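PhiH1 repressor-like protein (Haloarcula marismortui ATCC 43049, PDB 3B73) is of unknown function but, as a repressor-like winged-helix protein, probably binds DNA and regulates transcription. Local coordinates at residues G28-L33 with R48-L53; K52-D57 with G65-T70; H56-P61 with G79-G84. All blocks are in the same frame, centred on the assembly; numbering follows the deposited sequence.

Helix 43-55 and the residues just after it tie the three contacts together. Contact 1 sets this helix against helix 30-34, contact 2 joins its C-terminal end to strand 66-69, and contact 3 starts from the turn that follows it and reaches the hairpin beyond helix 71-77. Centres of contacts 1 and 2 lie about 8 Å apart and those of 2 and 3 about 9 Å; contacts 1 and 3, 15 Å apart, flank the centre of the chain. Gly28 O and Tyr67 N, 2.9 Å apart, join contact 1 to contact 2 through the sheet, and Val68 O and Gln60 N, 2.8 Å apart, join contacts 2 and 3 within the wing.

Contact 1 (G28-L33 with R48-L53); sequences GSPKEL and RRLKKL
Leu50 reaches out from helix 43-55 to the short helix 30-34, where its CD2 meets Leu33 while its CD1 meets Pro30 and also lies near Leu33 CD1. The tight part is the leucine pair, both residues buried. Leu33 and Leu50 extend toward each other tip to tip, with Leu33 CD1 3.9 Å from Leu50 CD2. In Leu50, CG stands anti to the carbonyl carbon (chi1 -71°), a torsion that carries the fork away from its own helix and toward helix 30-34. Ile21 of helix 13-25 also packs on Leu33, while Ile18 and Leu59 pack on Leu50, so this half is closed by the hydrophobic core.

The proline side is less enclosed, Pro30 being partly exposed. Leu50 CD1 lies 4.0 Å from both Pro30 N and Pro30 CG, the ring crosswise to the leucine. At the start of the short helix the backbone N of Ser29, the N-cap residue, donates to Glu32 OE2 at 3.1 Å, on its anti side and slightly out of the carboxylate plane. The solvent side carries the exposed Lys31, which leans on Lys43. On a further side of helix 43-55, Arg49 forms a salt bridge with Asp15.

Two helices linked through residues 35-42 and held by apolar side chains fit the helix-turn-helix of a winged-helix domain, with helix 43-55 in the position of the recognition helix.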
loop_
_atom_site.group_PDB
_atom_site.type_symbol
_atom_site.label_atom_id
_atom_site.label_comp_id
_atom_site.label_asym_id
_atom_site.label_seq_id
_atom_site.Cartn_x
_atom_site.Cartn_y
_atom_site.Cartn_z
ATOM N N GLY B 28 -3.363 14.176 11.450
ATOM C CA GLY B 28 -4.576 13.511 11.031
ATOM C C GLY B 28 -5.437 13.132 12.215
ATOM O O GLY B 28 -4.948 12.969 13.339
ATOM N N SER B 29 -6.729 12.994 11.952
ATOM C CA SER B 29 -7.690 12.556 12.954
ATOM C C SER B 29 -8.739 11.754 12.203
ATOM O O SER B 29 -8.868 11.898 10.991
ATOM C CB SER B 29 -8.312 13.763 13.661
ATOM O OG SER B 29 -8.738 14.723 12.713
ATOM N N PRO B 30 -9.488 10.902 12.913
ATOM C CA PRO B 30 -10.365 9.955 12.219
ATOM C C PRO B 30 -11.356 10.653 11.299
ATOM O O PRO B 30 -11.422 10.334 10.101
ATOM C CB PRO B 30 -11.102 9.263 13.366
ATOM C CG PRO B 30 -10.215 9.451 14.553
ATOM C CD PRO B 30 -9.622 10.808 14.378
ATOM N N LYS B 31 -12.111 11.600 11.851
ATOM C CA LYS B 31 -13.152 12.282 11.081
ATOM C C LYS B 31 -12.591 12.876 9.786
ATOM O O LYS B 31 -13.124 12.633 8.707
ATOM C CB LYS B 31 -13.876 13.351 11.922
ATOM C CG LYS B 31 -15.218 13.820 11.330
ATOM C CD LYS B 31 -16.003 14.704 12.309
ATOM C CE LYS B 31 -16.309 13.978 13.626
ATOM N NZ LYS B 31 -16.811 14.891 14.704
ATOM N N GLU B 32 -11.508 13.642 9.871
ATOM C CA GLU B 32 -10.983 14.251 8.650
ATOM C C GLU B 32 -10.321 13.250 7.665
ATOM O O GLU B 32 -10.318 13.473 6.452
ATOM C CB GLU B 32 -10.084 15.459 8.973
ATOM C CG GLU B 32 -8.751 15.136 9.611
ATOM C CD GLU B 32 -7.720 14.671 8.594
ATOM O OE1 GLU B 32 -7.940 14.872 7.372
ATOM O OE2 GLU B 32 -6.690 14.106 9.020
ATOM N N LEU B 33 -9.779 12.144 8.174
ATOM C CA LEU B 33 -9.206 11.129 7.286
ATOM C C LEU B 33 -10.311 10.415 6.526
ATOM O O LEU B 33 -10.190 10.159 5.318
ATOM C CB LEU B 33 -8.372 10.126 8.077
ATOM C CG LEU B 33 -6.962 10.618 8.408
ATOM C CD1 LEU B 33 -6.355 9.736 9.486
ATOM C CD2 LEU B 33 -6.089 10.644 7.141
ATOM N N ARG B 48 -9.097 2.448 14.234
ATOM C CA ARG B 48 -8.385 1.191 14.465
ATOM C C ARG B 48 -6.994 1.190 13.825
ATOM O O ARG B 48 -6.014 0.840 14.479
ATOM C CB ARG B 48 -9.210 0.009 13.955
ATOM C CG ARG B 48 -10.052 -0.629 15.040
ATOM C CD ARG B 48 -10.967 -1.725 14.498
ATOM N NE ARG B 48 -12.296 -1.214 14.165
ATOM C CZ ARG B 48 -12.867 -1.339 12.973
ATOM N NH1 ARG B 48 -12.222 -1.974 12.001
ATOM N NH2 ARG B 48 -14.083 -0.843 12.755
ATOM N N ARG B 49 -6.911 1.599 12.561
ATOM C CA ARG B 49 -5.627 1.678 11.871
ATOM C C ARG B 49 -4.715 2.715 12.510
ATOM O O ARG B 49 -3.503 2.489 12.656
ATOM C CB ARG B 49 -5.811 1.981 10.382
ATOM C CG ARG B 49 -6.594 0.921 9.638
ATOM C CD ARG B 49 -6.311 -0.484 10.133
ATOM N NE ARG B 49 -4.913 -0.905 10.002
ATOM C CZ ARG B 49 -4.488 -2.118 10.340
ATOM N NH1 ARG B 49 -5.357 -2.995 10.823
ATOM N NH2 ARG B 49 -3.211 -2.467 10.210
ATOM N N LEU B 50 -5.280 3.854 12.908
ATOM C CA LEU B 50 -4.466 4.859 13.614
ATOM C C LEU B 50 -3.830 4.262 14.879
ATOM O O LEU B 50 -2.621 4.430 15.139
ATOM C CB LEU B 50 -5.291 6.108 13.959
ATOM C CG LEU B 50 -5.668 6.993 12.762
ATOM C CD1 LEU B 50 -6.710 8.018 13.179
ATOM C CD2 LEU B 50 -4.421 7.675 12.137
ATOM N N LYS B 51 -4.650 3.569 15.669
ATOM C CA LYS B 51 -4.175 2.962 16.910
ATOM C C LYS B 51 -3.059 1.975 16.578
ATOM O O LYS B 51 -2.038 1.913 17.278
ATOM C CB LYS B 51 -5.328 2.275 17.657
ATOM C CG LYS B 51 -5.182 2.236 19.180
ATOM C CD LYS B 51 -4.449 0.982 19.641
ATOM C CE LYS B 51 -4.442 0.846 21.163
ATOM N NZ LYS B 51 -3.788 -0.434 21.591
ATOM N N LYS B 52 -3.240 1.239 15.481
ATOM C CA LYS B 52 -2.272 0.220 15.076
ATOM C C LYS B 52 -0.947 0.849 14.632
ATOM O O LYS B 52 0.124 0.438 15.068
ATOM C CB LYS B 52 -2.841 -0.621 13.941
ATOM C CG LYS B 52 -2.232 -2.013 13.817
ATOM C CD LYS B 52 -2.963 -2.981 14.719
ATOM C CE LYS B 52 -2.522 -4.402 14.490
ATOM N NZ LYS B 52 -2.917 -5.242 15.653
ATOM N N LEU B 53 -1.030 1.856 13.771
ATOM C CA LEU B 53 0.153 2.569 13.324
ATOM C C LEU B 53 0.924 3.161 14.502
ATOM O O LEU B 53 2.161 3.159 14.495
ATOM C CB LEU B 53 -0.228 3.640 12.289
ATOM C CG LEU B 53 -0.698 2.998 10.977
ATOM C CD1 LEU B 53 -1.623 3.903 10.161
ATOM C CD2 LEU B 53 0.488 2.492 10.177
#

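Contact 2 (K52-D57 with G65-T70)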
loop_
_atom_site.group_PDB
_atom_site.type_symbol
_atom_site.label_atom_id
_atom_site.label_comp_id
_atom_site.label_asym_id
_atom_site.label_seq_id
_atom_site.Cartn_x
_atom_site.Cartn_y
_atom_site.Cartn_z
ATOM N N LYS B 52 -3.240 1.239 15.481
ATOM C CA LYS B 52 -2.272 0.220 15.076
ATOM C C LYS B 52 -0.947 0.849 14.632
ATOM O O LYS B 52 0.124 0.438 15.068
ATOM C CB LYS B 52 -2.841 -0.621 13.941
ATOM C CG LYS B 52 -2.232 -2.013 13.817
ATOM C CD LYS B 52 -2.963 -2.981 14.719
ATOM C CE LYS B 52 -2.522 -4.402 14.490
ATOM N NZ LYS B 52 -2.917 -5.242 15.653
ATOM N N LEU B 53 -1.030 1.856 13.771
ATOM C CA LEU B 53 0.153 2.569 13.324
ATOM C C LEU B 53 0.924 3.161 14.502
ATOM O O LEU B 53 2.161 3.159 14.495
ATOM C CB LEU B 53 -0.228 3.640 12.289
ATOM C CG LEU B 53 -0.698 2.998 10.977
ATOM C CD1 LEU B 53 -1.623 3.903 10.161
ATOM C CD2 LEU B 53 0.488 2.492 10.177
ATOM N N ALA B 54 0.200 3.649 15.515
ATOM C CA ALA B 54 0.845 4.230 16.695
ATOM C C ALA B 54 1.534 3.153 17.526
ATOM O O ALA B 54 2.636 3.370 18.057
ATOM C CB ALA B 54 -0.150 5.022 17.542
ATOM N N ASP B 55 0.897 1.987 17.626
ATOM C CA ASP B 55 1.495 0.854 18.338
ATOM C C ASP B 55 2.805 0.485 17.705
ATOM O O ASP B 55 3.738 0.072 18.401
ATOM C CB ASP B 55 0.555 -0.356 18.328
ATOM C CG ASP B 55 -0.711 -0.119 19.160
ATOM O OD1 ASP B 55 -0.718 0.835 19.968
ATOM O OD2 ASP B 55 -1.689 -0.889 19.015
ATOM N N HIS B 56 2.872 0.626 16.381
ATOM C CA HIS B 56 4.079 0.275 15.637
ATOM C C HIS B 56 5.000 1.474 15.444
ATOM O O HIS B 56 5.946 1.420 14.667
ATOM C CB HIS B 56 3.713 -0.373 14.306
ATOM C CG HIS B 56 3.066 -1.711 14.460
ATOM N ND1 HIS B 56 3.772 -2.892 14.366
ATOM C CD2 HIS B 56 1.785 -2.061 14.729
ATOM C CE1 HIS B 56 2.952 -3.909 14.559
ATOM N NE2 HIS B 56 1.740 -3.434 14.776
ATOM N N ASP B 57 4.706 2.551 16.165
ATOM C CA ASP B 57 5.551 3.740 16.189
ATOM C C ASP B 57 5.772 4.364 14.813
ATOM O O ASP B 57 6.774 5.017 14.583
ATOM C CB ASP B 57 6.893 3.434 16.869
ATOM C CG ASP B 57 6.864 3.703 18.369
ATOM O OD1 ASP B 57 5.952 3.208 19.077
ATOM O OD2 ASP B 57 7.766 4.424 18.842
ATOM N N GLY B 65 -6.977 13.452 20.214
ATOM C CA GLY B 65 -7.141 12.497 19.130
ATOM C C GLY B 65 -6.386 12.854 17.858
ATOM O O GLY B 65 -6.685 12.368 16.769
ATOM N N VAL B 66 -5.399 13.723 17.980
ATOM C CA VAL B 66 -4.591 14.025 16.821
ATOM C C VAL B 66 -3.436 13.017 16.750
ATOM O O VAL B 66 -2.835 12.655 17.772
ATOM C CB VAL B 66 -4.095 15.491 16.821
ATOM C CG1 VAL B 66 -3.005 15.687 15.783
ATOM C CG2 VAL B 66 -5.263 16.454 16.551
ATOM N N TYR B 67 -3.170 12.527 15.545
ATOM C CA TYR B 67 -2.017 11.672 15.290
ATOM C C TYR B 67 -1.062 12.391 14.328
ATOM O O TYR B 67 -1.483 13.187 13.478
ATOM C CB TYR B 67 -2.446 10.320 14.709
ATOM C CG TYR B 67 -3.114 9.383 15.684
ATOM C CD1 TYR B 67 -2.397 8.329 16.261
ATOM C CD2 TYR B 67 -4.467 9.522 16.007
ATOM C CE1 TYR B 67 -3.008 7.453 17.163
ATOM C CE2 TYR B 67 -5.090 8.642 16.912
ATOM C CZ TYR B 67 -4.348 7.611 17.483
ATOM O OH TYR B 67 -4.931 6.730 18.371
ATOM N N VAL B 68 0.223 12.094 14.473
ATOM C CA VAL B 68 1.264 12.763 13.721
ATOM C C VAL B 68 2.316 11.707 13.343
ATOM O O VAL B 68 2.516 10.735 14.082
ATOM C CB VAL B 68 1.873 13.903 14.591
ATOM C CG1 VAL B 68 3.385 13.935 14.488
ATOM C CG2 VAL B 68 1.254 15.252 14.234
ATOM N N ILE B 69 2.992 11.880 12.210
ATOM C CA ILE B 69 3.967 10.865 11.767
ATOM C C ILE B 69 5.268 10.880 12.596
ATOM O O ILE B 69 5.622 11.905 13.169
ATOM C CB ILE B 69 4.254 10.981 10.230
ATOM C CG1 ILE B 69 4.935 9.716 9.713
ATOM C CG2 ILE B 69 5.092 12.242 9.885
ATOM C CD1 ILE B 69 4.679 9.409 8.225
ATOM N N THR B 70 5.951 9.734 12.696
ATOM C CA THR B 70 7.257 9.667 13.351
ATOM C C THR B 70 8.386 9.572 12.314
ATOM O O THR B 70 8.127 9.433 11.121
ATOM C CB THR B 70 7.351 8.430 14.256
ATOM O OG1 THR B 70 7.233 7.263 13.438
ATOM C CG2 THR B 70 6.233 8.425 15.304
#
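The Tyr67 ring meets Ala54 with its edge: the methyl CB lies in the ring plane, 3.8 Å from CE1, and not over either face. The ring is brought to the helix by a first torsion of -73°, which sets CG beside the backbone N and anti to the carbonyl carbon. Pro61 of the adjacent strand touches both Tyr67 and Ala54, filling in around the same spot. A second flat group, the His56 imidazole, turns from the strand; Lys52 C lies at its edge, and the ring stacks with Trp10.

At the other end of the contact the link is polar. Thr70 OG1 donates to Asp57 O over a short 2.6 Å. The hydroxyl comes in at 135° to the C=O bond and 31° out of the carbonyl plane, with Thr70 CG2 packed 3.5 Å from that same Asp57 O. Thr70 OG1 also accepts the backbone N of Gly73, as the N-cap of helix 71-77. A valine in place of Thr70 would probably leave Asp57 O without its hydroxyl donor and the first turn of helix 71-77 without its cap.

Asp57 itself, with positive phi, is the C-prime residue of a Schellman motif: its N bonds to Ala54 O at 2.9 Å, while Leu58 N reaches back to Leu53 O. One threonine hydroxyl therefore ties the end of one helix to the start of the next, beside the two-stranded wing that follows the presumed recognition helix in the winged-helix fold.

Contact 3 (H56-P61 with G79-G84); sequences HDLLQP and GEYDAG
Leu58 touches both Tyr81 and Ala83, joining the turn that leads into the wing of this winged-helix domain to the small antiparallel hairpin of strands 81-82 and 87-88 that follows helix 71-77.

Apolar contacts come first, and both belong to Leu58. Its CD2 approaches Tyr81 CE2 at 4.2 Å, the leucine branch slanting past the ring, and its CD1 lies 4.3 Å from Ala83 CB. The two methyls thus point at different residues of the hairpin segment. With CG beside its backbone N (chi1 -61°), Leu58 sends the fork toward the hairpin, although its backbone belongs to the wing side. Leu53 and Leu19 pack on Leu58 too, and Ala75 on Tyr81, making this a buried meeting point of the domain and its C-terminal extension.

An aromatic pair adds to the hairpin side, where Tyr88 packs edge-to-face with Tyr81.

Direct polar bonds gather at the residues that follow Tyr81. Trp10 donates its NE1 to Ala83 O, and Asp82 OD1 accepts Lys85 N and, weakly, Gly84 N, within the bend of the hairpin.

The remaining link runs through water. Tyr81, with CG anti to its backbone N (chi1 -176°), points its ring and hydroxyl back toward the end of helix 43-55. One water lies in the plane of that ring, beyond its edge; the water O lies 2.9 Å from His56 O, to which it donates, and a short 2.5 Å from Tyr81 OH.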
loop_
_atom_site.group_PDB
_atom_site.type_symbol
_atom_site.label_atom_id
_atom_site.label_comp_id
_atom_site.label_asym_id
_atom_site.label_seq_id
_atom_site.Cartn_x
_atom_site.Cartn_y
_atom_site.Cartn_z
ATOM N N HIS B 56 2.872 0.626 16.381
ATOM C CA HIS B 56 4.079 0.275 15.637
ATOM C C HIS B 56 5.000 1.474 15.444
ATOM O O HIS B 56 5.946 1.420 14.667
ATOM C CB HIS B 56 3.713 -0.373 14.306
ATOM C CG HIS B 56 3.066 -1.711 14.460
ATOM N ND1 HIS B 56 3.772 -2.892 14.366
ATOM C CD2 HIS B 56 1.785 -2.061 14.729
ATOM C CE1 HIS B 56 2.952 -3.909 14.559
ATOM N NE2 HIS B 56 1.740 -3.434 14.776
ATOM N N ASP B 57 4.706 2.551 16.165
ATOM C CA ASP B 57 5.551 3.740 16.189
ATOM C C ASP B 57 5.772 4.364 14.813
ATOM O O ASP B 57 6.774 5.017 14.583
ATOM C CB ASP B 57 6.893 3.434 16.869
ATOM C CG ASP B 57 6.864 3.703 18.369
ATOM O OD1 ASP B 57 5.952 3.208 19.077
ATOM O OD2 ASP B 57 7.766 4.424 18.842
ATOM N N LEU B 58 4.816 4.180 13.912
ATOM C CA LEU B 58 4.822 4.868 12.636
ATOM C C LEU B 58 4.064 6.183 12.760
ATOM O O LEU B 58 4.261 7.112 11.964
ATOM C CB LEU B 58 4.191 3.979 11.579
ATOM C CG LEU B 58 4.965 2.673 11.408
ATOM C CD1 LEU B 58 4.484 1.894 10.176
ATOM C CD2 LEU B 58 6.475 2.937 11.321
ATOM N N LEU B 59 3.186 6.236 13.761
ATOM C CA LEU B 59 2.499 7.454 14.152
ATOM C C LEU B 59 2.685 7.627 15.652
ATOM O O LEU B 59 3.109 6.700 16.328
ATOM C CB LEU B 59 1.012 7.364 13.847
ATOM C CG LEU B 59 0.603 7.361 12.374
ATOM C CD1 LEU B 59 -0.907 7.282 12.257
ATOM C CD2 LEU B 59 1.142 8.591 11.624
ATOM N N GLN B 60 2.388 8.819 16.161
ATOM C CA GLN B 60 2.262 9.027 17.604
ATOM C C GLN B 60 1.041 9.877 17.923
ATOM O O GLN B 60 0.746 10.843 17.219
ATOM C CB GLN B 60 3.519 9.651 18.210
ATOM C CG GLN B 60 3.876 11.030 17.696
ATOM C CD GLN B 60 5.170 11.533 18.302
ATOM O OE1 GLN B 60 6.173 11.728 17.599
ATOM N NE2 GLN B 60 5.164 11.724 19.624
ATOM N N PRO B 61 0.304 9.478 18.966
ATOM C CA PRO B 61 -0.906 10.165 19.410
ATOM C C PRO B 61 -0.542 11.427 20.206
ATOM O O PRO B 61 0.291 11.381 21.113
ATOM C CB PRO B 61 -1.555 9.127 20.327
ATOM C CG PRO B 61 -0.391 8.401 20.893
ATOM C CD PRO B 61 0.515 8.227 19.715
ATOM N N GLY B 79 11.189 3.698 2.142
ATOM C CA GLY B 79 11.876 2.431 1.959
ATOM C C GLY B 79 13.115 2.234 2.829
ATOM O O GLY B 79 14.012 1.463 2.476
ATOM N N GLU B 80 13.152 2.911 3.975
ATOM C CA GLU B 80 14.340 2.926 4.826
ATOM C C GLU B 80 14.062 2.297 6.176
ATOM O O GLU B 80 14.944 2.209 7.025
ATOM C CB GLU B 80 14.807 4.364 5.052
ATOM C CG GLU B 80 15.523 4.990 3.868
ATOM C CD GLU B 80 15.484 6.519 3.922
ATOM O OE1 GLU B 80 15.086 7.083 4.975
ATOM O OE2 GLU B 80 15.848 7.157 2.907
ATOM N N TYR B 81 12.826 1.871 6.383
ATOM C CA TYR B 81 12.447 1.239 7.638
ATOM C C TYR B 81 11.555 0.035 7.339
ATOM O O TYR B 81 10.546 0.141 6.651
ATOM C CB TYR B 81 11.752 2.246 8.554
ATOM C CG TYR B 81 11.418 1.673 9.910
ATOM C CD1 TYR B 81 12.316 1.760 10.962
ATOM C CD2 TYR B 81 10.198 1.039 10.140
ATOM C CE1 TYR B 81 12.011 1.233 12.206
ATOM C CE2 TYR B 81 9.888 0.509 11.375
ATOM C CZ TYR B 81 10.801 0.600 12.397
ATOM O OH TYR B 81 10.488 0.069 13.617
ATOM N N ASP B 82 11.971 -1.117 7.829
ATOM C CA ASP B 82 11.288 -2.377 7.598
ATOM C C ASP B 82 10.186 -2.480 8.654
ATOM O O ASP B 82 10.457 -2.702 9.846
ATOM C CB ASP B 82 12.310 -3.532 7.723
ATOM C CG ASP B 82 11.679 -4.926 7.547
ATOM O OD1 ASP B 82 10.456 -5.127 7.801
ATOM O OD2 ASP B 82 12.437 -5.834 7.160
ATOM N N ALA B 83 8.944 -2.283 8.232
ATOM C CA ALA B 83 7.843 -2.231 9.199
ATOM C C ALA B 83 7.423 -3.615 9.713
ATOM O O ALA B 83 6.633 -3.709 10.652
ATOM C CB ALA B 83 6.650 -1.501 8.612
ATOM N N GLY B 84 7.933 -4.669 9.070
ATOM C CA GLY B 84 7.774 -6.045 9.543
ATOM C C GLY B 84 8.784 -6.411 10.634
ATOM O O GLY B 84 8.402 -6.781 11.747
HETATM O O HOH W 1 8.015 -0.410 13.758
#